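Local atomic coordinates of disulfide oxidoreductase (PDB entry 2REM), a protein that probably acts as a periplasmic disulfide oxidoreductase of the DsbA type, built on a thioredoxin fold with a redox-active CxxC centre. Residues A[63-66]-A[70-73]; A[87-92]-A[119-124]; A[163-168]-A[183-188]. All coordinates share one frame; numbering follows the deposited sequence.

Contact 1 (A[63-66]-A[70-73]); sequences VPAV and VWDP
The backbones of 63-66 and 70-73 come together at Val66 and Asp72, whose CA atoms stand 5.2 Å apart, where strand 58-64 of the thioredoxin-fold sheet gives way to the loop that leads into helix 71-83. Val63 and Pro64 still belong to the strand, an outermost one of the sheet, and Ala65 keeps a backbone hydrogen bond to Phe33 of the neighbouring strand 27-33. Water 1 spans the gap between the two segments, donating to Ala65 O at 2.6 Å and to Trp71 O at 2.7 Å, and thereby bridges the two carbonyls. The same water lies in the plane of the indole, at its edge.

Among the side chains, Trp71 brings CB against Ala65 O (3.5 Å) and the benzo part of its ring against the Ala65 methyl, CE3 to CB 3.7 Å, an oblique apolar contact. With CG anti to the carbonyl carbon (chi1 -61°), the indole lies beside Ala65, just past the end of the strand. There it meets the Phe67 ring and touches the CxxC residues at the start of helix 38-52, the probable redox centre. Asp72 turns its carboxylate back to the linking loop, where OD1 takes a hydrogen bond from Gly68 N. This holds the group across the side chain of Val66, which it crosses at about a right angle, while Phe141 of helix 135-151 touches both residues. Asp72 OD1 thus also lies against aliphatic carbon, 3.4 Å from Val66 CG1.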
loop_
_atom_site.group_PDB
_atom_site.type_symbol
_atom_site.label_atom_id
_atom_site.label_comp_id
_atom_site.label_asym_id
_atom_site.label_seq_id
_atom_site.Cartn_x
_atom_site.Cartn_y
_atom_site.Cartn_z
ATOM N N VAL A 63 1.002 0.458 -2.043
ATOM C CA VAL A 63 1.502 -0.633 -2.854
ATOM C C VAL A 63 0.970 -1.916 -2.223
ATOM O O VAL A 63 1.268 -2.239 -1.058
ATOM C CB VAL A 63 3.065 -0.655 -2.966
ATOM C CG1 VAL A 63 3.583 -1.933 -3.708
ATOM C CG2 VAL A 63 3.569 0.604 -3.665
ATOM N N PRO A 64 0.177 -2.667 -3.000
ATOM C CA PRO A 64 -0.371 -3.859 -2.401
ATOM C C PRO A 64 0.727 -4.908 -2.243
ATOM O O PRO A 64 1.659 -4.973 -3.070
ATOM C CB PRO A 64 -1.452 -4.289 -3.402
ATOM C CG PRO A 64 -1.004 -3.778 -4.707
ATOM C CD PRO A 64 -0.204 -2.500 -4.417
ATOM N N ALA A 65 0.638 -5.672 -1.161
ATOM C CA ALA A 65 1.517 -6.778 -0.877
ATOM C C ALA A 65 1.194 -7.979 -1.766
ATOM O O ALA A 65 0.099 -8.593 -1.680
ATOM C CB ALA A 65 1.439 -7.169 0.629
ATOM N N VAL A 66 2.171 -8.309 -2.601
ATOM C CA VAL A 66 2.099 -9.471 -3.465
ATOM C C VAL A 66 2.923 -10.533 -2.784
ATOM O O VAL A 66 4.123 -10.705 -3.071
ATOM C CB VAL A 66 2.577 -9.169 -4.898
ATOM C CG1 VAL A 66 2.527 -10.431 -5.736
ATOM C CG2 VAL A 66 1.666 -8.088 -5.516
ATOM N N VAL A 70 -3.320 -15.984 -0.632
ATOM C CA VAL A 70 -4.528 -15.167 -0.558
ATOM C C VAL A 70 -4.266 -13.696 -0.842
ATOM O O VAL A 70 -5.176 -12.966 -1.212
ATOM C CB VAL A 70 -5.268 -15.307 0.812
ATOM C CG1 VAL A 70 -5.712 -16.758 1.041
ATOM C CG2 VAL A 70 -4.401 -14.800 1.969
ATOM N N TRP A 71 -3.024 -13.252 -0.637
ATOM C CA TRP A 71 -2.688 -11.847 -0.820
ATOM C C TRP A 71 -2.874 -11.422 -2.269
ATOM O O TRP A 71 -3.257 -10.292 -2.537
ATOM C CB TRP A 71 -1.224 -11.615 -0.432
ATOM C CG TRP A 71 -0.913 -11.937 1.006
ATOM C CD1 TRP A 71 -0.666 -13.169 1.561
ATOM C CD2 TRP A 71 -0.831 -10.991 2.070
ATOM N NE1 TRP A 71 -0.393 -13.033 2.915
ATOM C CE2 TRP A 71 -0.500 -11.704 3.247
ATOM C CE3 TRP A 71 -0.971 -9.597 2.137
ATOM C CZ2 TRP A 71 -0.322 -11.066 4.476
ATOM C CZ3 TRP A 71 -0.786 -8.973 3.351
ATOM C CH2 TRP A 71 -0.471 -9.704 4.504
ATOM N N ASP A 72 -2.569 -12.327 -3.199
ATOM C CA ASP A 72 -2.389 -11.921 -4.600
ATOM C C ASP A 72 -3.670 -11.473 -5.291
ATOM O O ASP A 72 -3.654 -10.432 -5.931
ATOM C CB ASP A 72 -1.653 -12.991 -5.411
ATOM C CG ASP A 72 -0.194 -13.082 -5.048
ATOM O OD1 ASP A 72 0.261 -12.371 -4.132
ATOM O OD2 ASP A 72 0.510 -13.870 -5.698
ATOM N N PRO A 73 -4.782 -12.239 -5.162
ATOM C CA PRO A 73 -6.043 -11.746 -5.701
ATOM C C PRO A 73 -6.400 -10.358 -5.193
ATOM O O PRO A 73 -6.903 -9.515 -5.961
ATOM C CB PRO A 73 -7.070 -12.777 -5.200
ATOM C CG PRO A 73 -6.315 -14.024 -5.074
ATOM C CD PRO A 73 -4.938 -13.598 -4.588
HETATM O O HOH W 1 -2.404 -8.229 -1.081
#

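Contact 2 (A[87-92]-A[119-124]); sequences AKRSHT and AGYGVQ
Tyr121 packs against Ser90 and Arg89, joining helix 87-101 to the turn that follows helix 111-119, in the helical part that DsbA proteins add to the thioredoxin fold. With Ser90 it makes a CH-pi interaction: Ser90 CB stands 3.6 Å from the centroid of the Tyr121 ring and only 12° off its normal. Of the ring atoms, CE2 and CZ are the nearest to this methylene. The first torsion of Tyr121, which swings the ring away from its own carbonyl carbon, sends it out from the turn against the first turn of helix 87-101.

Van der Waals packing comes from the aliphatic part of Arg89. Its CD lies 3.6 Å from Tyr121 CD1, with CG close behind, and the two side chains run past each other in opposite directions. The bend at chi3 (47°) then carries the guanidinium beyond the ring toward the backbone of the turn. Its plane is inclined by 39° to the ring, and Tyr121 O lies near that plane at the guanidinium edge, 3.4 Å from Arg89 NH1.

The clear hydrogen bonds lie within each side. Ser90 OG bonds to Val86 O, before the helix. On the other side Gly122, with positive phi, is the C-prime residue of a Schellman motif: Gly122 N bonds to Ala119 O at 3.2 Å, and Val123 N to Tyr118 O. This motif ends helix 111-119 and places Tyr121, whose ring also meets Phe117.

The chemistry implies a contact carried by carbon: the serine hydroxyl is engaged by the carbonyl of Val86, just before the helix, and its methylene meets the aromatic face, while the arginine packs through its methylenes and reaches the turn with its charged end.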
loop_
_atom_site.group_PDB
_atom_site.type_symbol
_atom_site.label_atom_id
_atom_site.label_comp_id
_atom_site.label_asym_id
_atom_site.label_seq_id
_atom_site.Cartn_x
_atom_site.Cartn_y
_atom_site.Cartn_z
ATOM N N ALA A 87 -10.325 2.857 -6.468
ATOM C CA ALA A 87 -9.590 2.323 -5.328
ATOM C C ALA A 87 -9.807 3.207 -4.100
ATOM O O ALA A 87 -10.190 2.709 -3.026
ATOM C CB ALA A 87 -8.094 2.198 -5.654
ATOM N N LYS A 88 -9.577 4.515 -4.258
ATOM C CA LYS A 88 -9.673 5.427 -3.117
ATOM C C LYS A 88 -11.084 5.397 -2.503
ATOM O O LYS A 88 -11.224 5.387 -1.285
ATOM C CB LYS A 88 -9.277 6.861 -3.507
ATOM C CG LYS A 88 -7.788 7.024 -3.926
ATOM C CD LYS A 88 -7.359 8.492 -3.894
ATOM C CE LYS A 88 -5.886 8.644 -4.332
ATOM N NZ LYS A 88 -5.739 8.292 -5.785
ATOM N N ARG A 89 -12.128 5.408 -3.335
ATOM C CA ARG A 89 -13.489 5.455 -2.798
ATOM C C ARG A 89 -13.932 4.111 -2.185
ATOM O O ARG A 89 -14.866 4.078 -1.411
ATOM C CB ARG A 89 -14.481 5.841 -3.893
ATOM C CG ARG A 89 -14.414 4.864 -5.040
ATOM C CD ARG A 89 -15.480 5.050 -6.079
ATOM N NE ARG A 89 -15.656 6.425 -6.485
ATOM C CZ ARG A 89 -16.373 6.795 -7.543
ATOM N NH1 ARG A 89 -16.960 5.881 -8.311
ATOM N NH2 ARG A 89 -16.508 8.082 -7.830
ATOM N N SER A 90 -13.275 3.018 -2.546
ATOM C CA SER A 90 -13.736 1.706 -2.090
ATOM C C SER A 90 -12.790 1.089 -1.046
ATOM O O SER A 90 -13.042 -0.009 -0.558
ATOM C CB SER A 90 -13.911 0.761 -3.282
ATOM O OG SER A 90 -12.653 0.496 -3.875
ATOM N N HIS A 91 -11.709 1.792 -0.713
ATOM C CA HIS A 91 -10.587 1.176 0.017
ATOM C C HIS A 91 -11.003 0.704 1.416
ATOM O O HIS A 91 -10.797 -0.464 1.790
ATOM C CB HIS A 91 -9.438 2.191 0.127
ATOM C CG HIS A 91 -8.113 1.565 0.407
ATOM N ND1 HIS A 91 -7.347 1.895 1.506
ATOM C CD2 HIS A 91 -7.408 0.637 -0.281
ATOM C CE1 HIS A 91 -6.225 1.195 1.479
ATOM N NE2 HIS A 91 -6.243 0.418 0.411
ATOM N N THR A 92 -11.570 1.622 2.184
ATOM C CA THR A 92 -12.129 1.342 3.518
ATOM C C THR A 92 -13.220 0.294 3.422
ATOM O O THR A 92 -13.251 -0.652 4.204
ATOM C CB THR A 92 -12.699 2.618 4.136
ATOM O OG1 THR A 92 -11.628 3.567 4.275
ATOM C CG2 THR A 92 -13.338 2.328 5.504
ATOM N N ALA A 119 -18.926 -3.537 -8.673
ATOM C CA ALA A 119 -20.192 -3.138 -9.289
ATOM C C ALA A 119 -20.888 -2.073 -8.433
ATOM O O ALA A 119 -21.614 -1.227 -8.946
ATOM C CB ALA A 119 -21.108 -4.330 -9.496
ATOM N N GLY A 120 -20.647 -2.109 -7.124
ATOM C CA GLY A 120 -21.230 -1.147 -6.215
ATOM C C GLY A 120 -20.643 0.236 -6.423
ATOM O O GLY A 120 -21.254 1.227 -6.033
ATOM N N TYR A 121 -19.456 0.289 -7.026
ATOM C CA TYR A 121 -18.773 1.563 -7.313
ATOM C C TYR A 121 -18.885 1.975 -8.793
ATOM O O TYR A 121 -18.099 2.796 -9.280
ATOM C CB TYR A 121 -17.317 1.513 -6.828
ATOM C CG TYR A 121 -17.305 1.326 -5.350
ATOM C CD1 TYR A 121 -17.445 2.426 -4.492
ATOM C CD2 TYR A 121 -17.291 0.038 -4.792
ATOM C CE1 TYR A 121 -17.504 2.251 -3.110
ATOM C CE2 TYR A 121 -17.348 -0.139 -3.423
ATOM C CZ TYR A 121 -17.455 0.963 -2.596
ATOM O OH TYR A 121 -17.543 0.782 -1.253
ATOM N N GLY A 122 -19.890 1.433 -9.475
ATOM C CA GLY A 122 -20.178 1.833 -10.853
ATOM C C GLY A 122 -19.270 1.184 -11.892
ATOM O O GLY A 122 -19.270 1.591 -13.055
ATOM N N VAL A 123 -18.530 0.163 -11.488
ATOM C CA VAL A 123 -17.696 -0.583 -12.441
ATOM C C VAL A 123 -18.481 -1.712 -13.067
ATOM O O VAL A 123 -18.986 -2.612 -12.373
ATOM C CB VAL A 123 -16.417 -1.170 -11.799
ATOM C CG1 VAL A 123 -15.533 -1.846 -12.868
ATOM C CG2 VAL A 123 -15.651 -0.067 -11.077
ATOM N N GLN A 124 -18.567 -1.666 -14.391
ATOM C CA GLN A 124 -19.172 -2.734 -15.143
ATOM C C GLN A 124 -18.380 -4.004 -14.874
ATOM O O GLN A 124 -17.171 -3.999 -14.989
ATOM C CB GLN A 124 -19.127 -2.409 -16.637
ATOM C CG GLN A 124 -20.109 -1.325 -17.044
ATOM C CD GLN A 124 -21.553 -1.807 -17.031
ATOM O OE1 GLN A 124 -21.833 -3.000 -16.883
ATOM N NE2 GLN A 124 -22.465 -0.882 -17.252
#

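Contact 3 (A[163-168]-A[183-188]); sequences GRYMVT and VSRERA
Tyr165, on strand 165-167, directs CB toward helix 172-190 and places its ring between Arg164 and Arg185. Beyond CB and CG, Arg185 NH2 lies over one face, offset toward the rim; it is 3.7 Å from Tyr165 CD2 and closest to CE2, at 3.3 Å. The bend of the Arg185 chain at chi3 (60°) brings the guanidinium there, tilted 55° to the ring, in a cation-pi interaction with Arg185 CZ 4.7 Å from the Tyr165 ring centroid. Arg185 NH1 is hydrogen-bonded to Tyr11 OH. Arg164 CG covers the opposite face near the rim. At Tyr165 CE1, Glu186 OE1 approaches obliquely to 3.3 Å, on the same side of the ring plane as Arg185. At the tip, the hydroxyl shares water 3 with that carboxylate: Tyr165 OH is 2.8 Å from the water, which donates to Glu186 OE1. Glu186 OE2 accepts from Asn162 ND2 and from water 2, itself bound by Arg164 NH1, so both carboxylate oxygens are engaged. Arg164 and Tyr165 form a classic beta bulge opposite Val161, in the hairpin joining strands 158-161 and 165-167; here the C-terminal helix of the thioredoxin fold packs against that hairpin.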
loop_
_atom_site.group_PDB
_atom_site.type_symbol
_atom_site.label_atom_id
_atom_site.label_comp_id
_atom_site.label_asym_id
_atom_site.label_seq_id
_atom_site.Cartn_x
_atom_site.Cartn_y
_atom_site.Cartn_z
ATOM N N GLY A 163 12.030 4.412 -0.905
ATOM C CA GLY A 163 12.523 3.080 -1.282
ATOM C C GLY A 163 13.774 2.684 -0.509
ATOM O O GLY A 163 14.415 1.684 -0.815
ATOM N N ARG A 164 14.120 3.487 0.482
ATOM C CA ARG A 164 15.407 3.353 1.136
ATOM C C ARG A 164 15.268 2.999 2.608
ATOM O O ARG A 164 16.113 2.310 3.152
ATOM C CB ARG A 164 16.187 4.655 0.990
ATOM C CG ARG A 164 17.580 4.608 1.486
ATOM C CD ARG A 164 18.319 5.816 0.953
ATOM N NE ARG A 164 19.679 5.863 1.457
ATOM C CZ ARG A 164 20.428 6.952 1.432
ATOM N NH1 ARG A 164 19.935 8.077 0.930
ATOM N NH2 ARG A 164 21.662 6.913 1.907
ATOM N N TYR A 165 14.230 3.501 3.261
ATOM C CA TYR A 165 14.088 3.271 4.691
ATOM C C TYR A 165 12.780 2.603 4.970
ATOM O O TYR A 165 11.725 3.141 4.647
ATOM C CB TYR A 165 14.207 4.567 5.476
ATOM C CG TYR A 165 15.486 5.279 5.173
ATOM C CD1 TYR A 165 15.491 6.425 4.384
ATOM C CD2 TYR A 165 16.691 4.783 5.639
ATOM C CE1 TYR A 165 16.678 7.069 4.084
ATOM C CE2 TYR A 165 17.883 5.415 5.345
ATOM C CZ TYR A 165 17.855 6.561 4.573
ATOM O OH TYR A 165 19.020 7.193 4.280
ATOM N N MET A 166 12.857 1.434 5.582
ATOM C CA MET A 166 11.671 0.676 5.880
ATOM C C MET A 166 11.443 0.767 7.373
ATOM O O MET A 166 12.289 0.347 8.181
ATOM C CB MET A 166 11.835 -0.772 5.412
ATOM C CG MET A 166 10.668 -1.667 5.793
ATOM S SD MET A 166 10.836 -3.320 5.060
ATOM C CE MET A 166 12.411 -3.932 5.648
ATOM N N VAL A 167 10.294 1.324 7.721
ATOM C CA VAL A 167 9.941 1.537 9.124
ATOM C C VAL A 167 9.699 0.182 9.783
ATOM O O VAL A 167 9.102 -0.718 9.184
ATOM C CB VAL A 167 8.701 2.442 9.249
ATOM C CG1 VAL A 167 8.304 2.639 10.707
ATOM C CG2 VAL A 167 8.984 3.815 8.608
ATOM N N THR A 168 10.166 0.044 11.022
ATOM C CA THR A 168 9.915 -1.150 11.805
ATOM C C THR A 168 9.395 -0.654 13.147
ATOM O O THR A 168 10.095 -0.680 14.168
ATOM C CB THR A 168 11.194 -1.985 11.950
ATOM O OG1 THR A 168 12.183 -1.206 12.621
ATOM C CG2 THR A 168 11.736 -2.391 10.574
ATOM N N VAL A 183 10.876 11.190 6.896
ATOM C CA VAL A 183 10.440 12.175 5.894
ATOM C C VAL A 183 11.123 13.523 6.134
ATOM O O VAL A 183 11.640 14.139 5.209
ATOM C CB VAL A 183 8.914 12.353 5.865
ATOM C CG1 VAL A 183 8.559 13.645 5.104
ATOM C CG2 VAL A 183 8.218 11.119 5.230
ATOM N N SER A 184 11.158 13.979 7.381
ATOM C CA SER A 184 11.843 15.236 7.686
ATOM C C SER A 184 13.327 15.176 7.381
ATOM O O SER A 184 13.933 16.173 6.940
ATOM C CB SER A 184 11.633 15.603 9.142
ATOM O OG SER A 184 10.273 15.929 9.322
ATOM N N ARG A 185 13.912 14.016 7.644
ATOM C CA ARG A 185 15.335 13.831 7.416
ATOM C C ARG A 185 15.656 13.860 5.912
ATOM O O ARG A 185 16.633 14.462 5.516
ATOM C CB ARG A 185 15.833 12.545 8.063
ATOM C CG ARG A 185 17.348 12.463 8.096
ATOM C CD ARG A 185 17.834 11.214 8.734
ATOM N NE ARG A 185 17.378 10.015 8.045
ATOM C CZ ARG A 185 17.843 8.804 8.327
ATOM N NH1 ARG A 185 18.788 8.673 9.259
ATOM N NH2 ARG A 185 17.391 7.737 7.682
ATOM N N GLU A 186 14.817 13.224 5.099
ATOM C CA GLU A 186 14.916 13.324 3.639
ATOM C C GLU A 186 14.759 14.758 3.170
ATOM O O GLU A 186 15.512 15.230 2.298
ATOM C CB GLU A 186 13.860 12.461 2.952
ATOM C CG GLU A 186 14.083 10.971 3.169
ATOM C CD GLU A 186 15.506 10.554 2.780
ATOM O OE1 GLU A 186 16.351 10.350 3.679
ATOM O OE2 GLU A 186 15.776 10.442 1.571
ATOM N N ARG A 187 13.793 15.451 3.761
ATOM C CA ARG A 187 13.558 16.837 3.406
ATOM C C ARG A 187 14.799 17.692 3.724
ATOM O O ARG A 187 15.253 18.491 2.897
ATOM C CB ARG A 187 12.323 17.334 4.136
ATOM C CG ARG A 187 11.891 18.719 3.727
ATOM C CD ARG A 187 10.589 19.079 4.385
ATOM N NE ARG A 187 9.461 18.325 3.850
ATOM C CZ ARG A 187 8.647 17.569 4.580
ATOM N NH1 ARG A 187 8.837 17.452 5.892
ATOM N NH2 ARG A 187 7.635 16.943 4.003
ATOM N N ALA A 188 15.373 17.491 4.909
ATOM C CA ALA A 188 16.555 18.235 5.304
ATOM C C ALA A 188 17.734 17.906 4.396
ATOM O O ALA A 188 18.482 18.796 3.989
ATOM C CB ALA A 188 16.891 17.936 6.735
HETATM O O HOH W 2 17.719 9.121 0.594
HETATM O O HOH W 3 18.930 9.857 3.576
#

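The three contacts follow one another along the chain and do not touch. Contacts 1 and 3 both reach the central sheet, from opposite sides of the chain's centre, and their own centres are 24 Å apart: 63-66 covers the end of one outermost strand, 58-64, whereas 163-168 includes strand 165-167 near the other edge. Contact 2 belongs to the helical part; its centre is 18 Å from that of contact 1, with helices 71-83 and 87-101 consecutive in the chain, and 32 Å from that of contact 3. Contact 1 reaches the probable redox centre, since Trp71 touches the Cys37 and Cys40 motif, which is not disulfide-bonded in this structure.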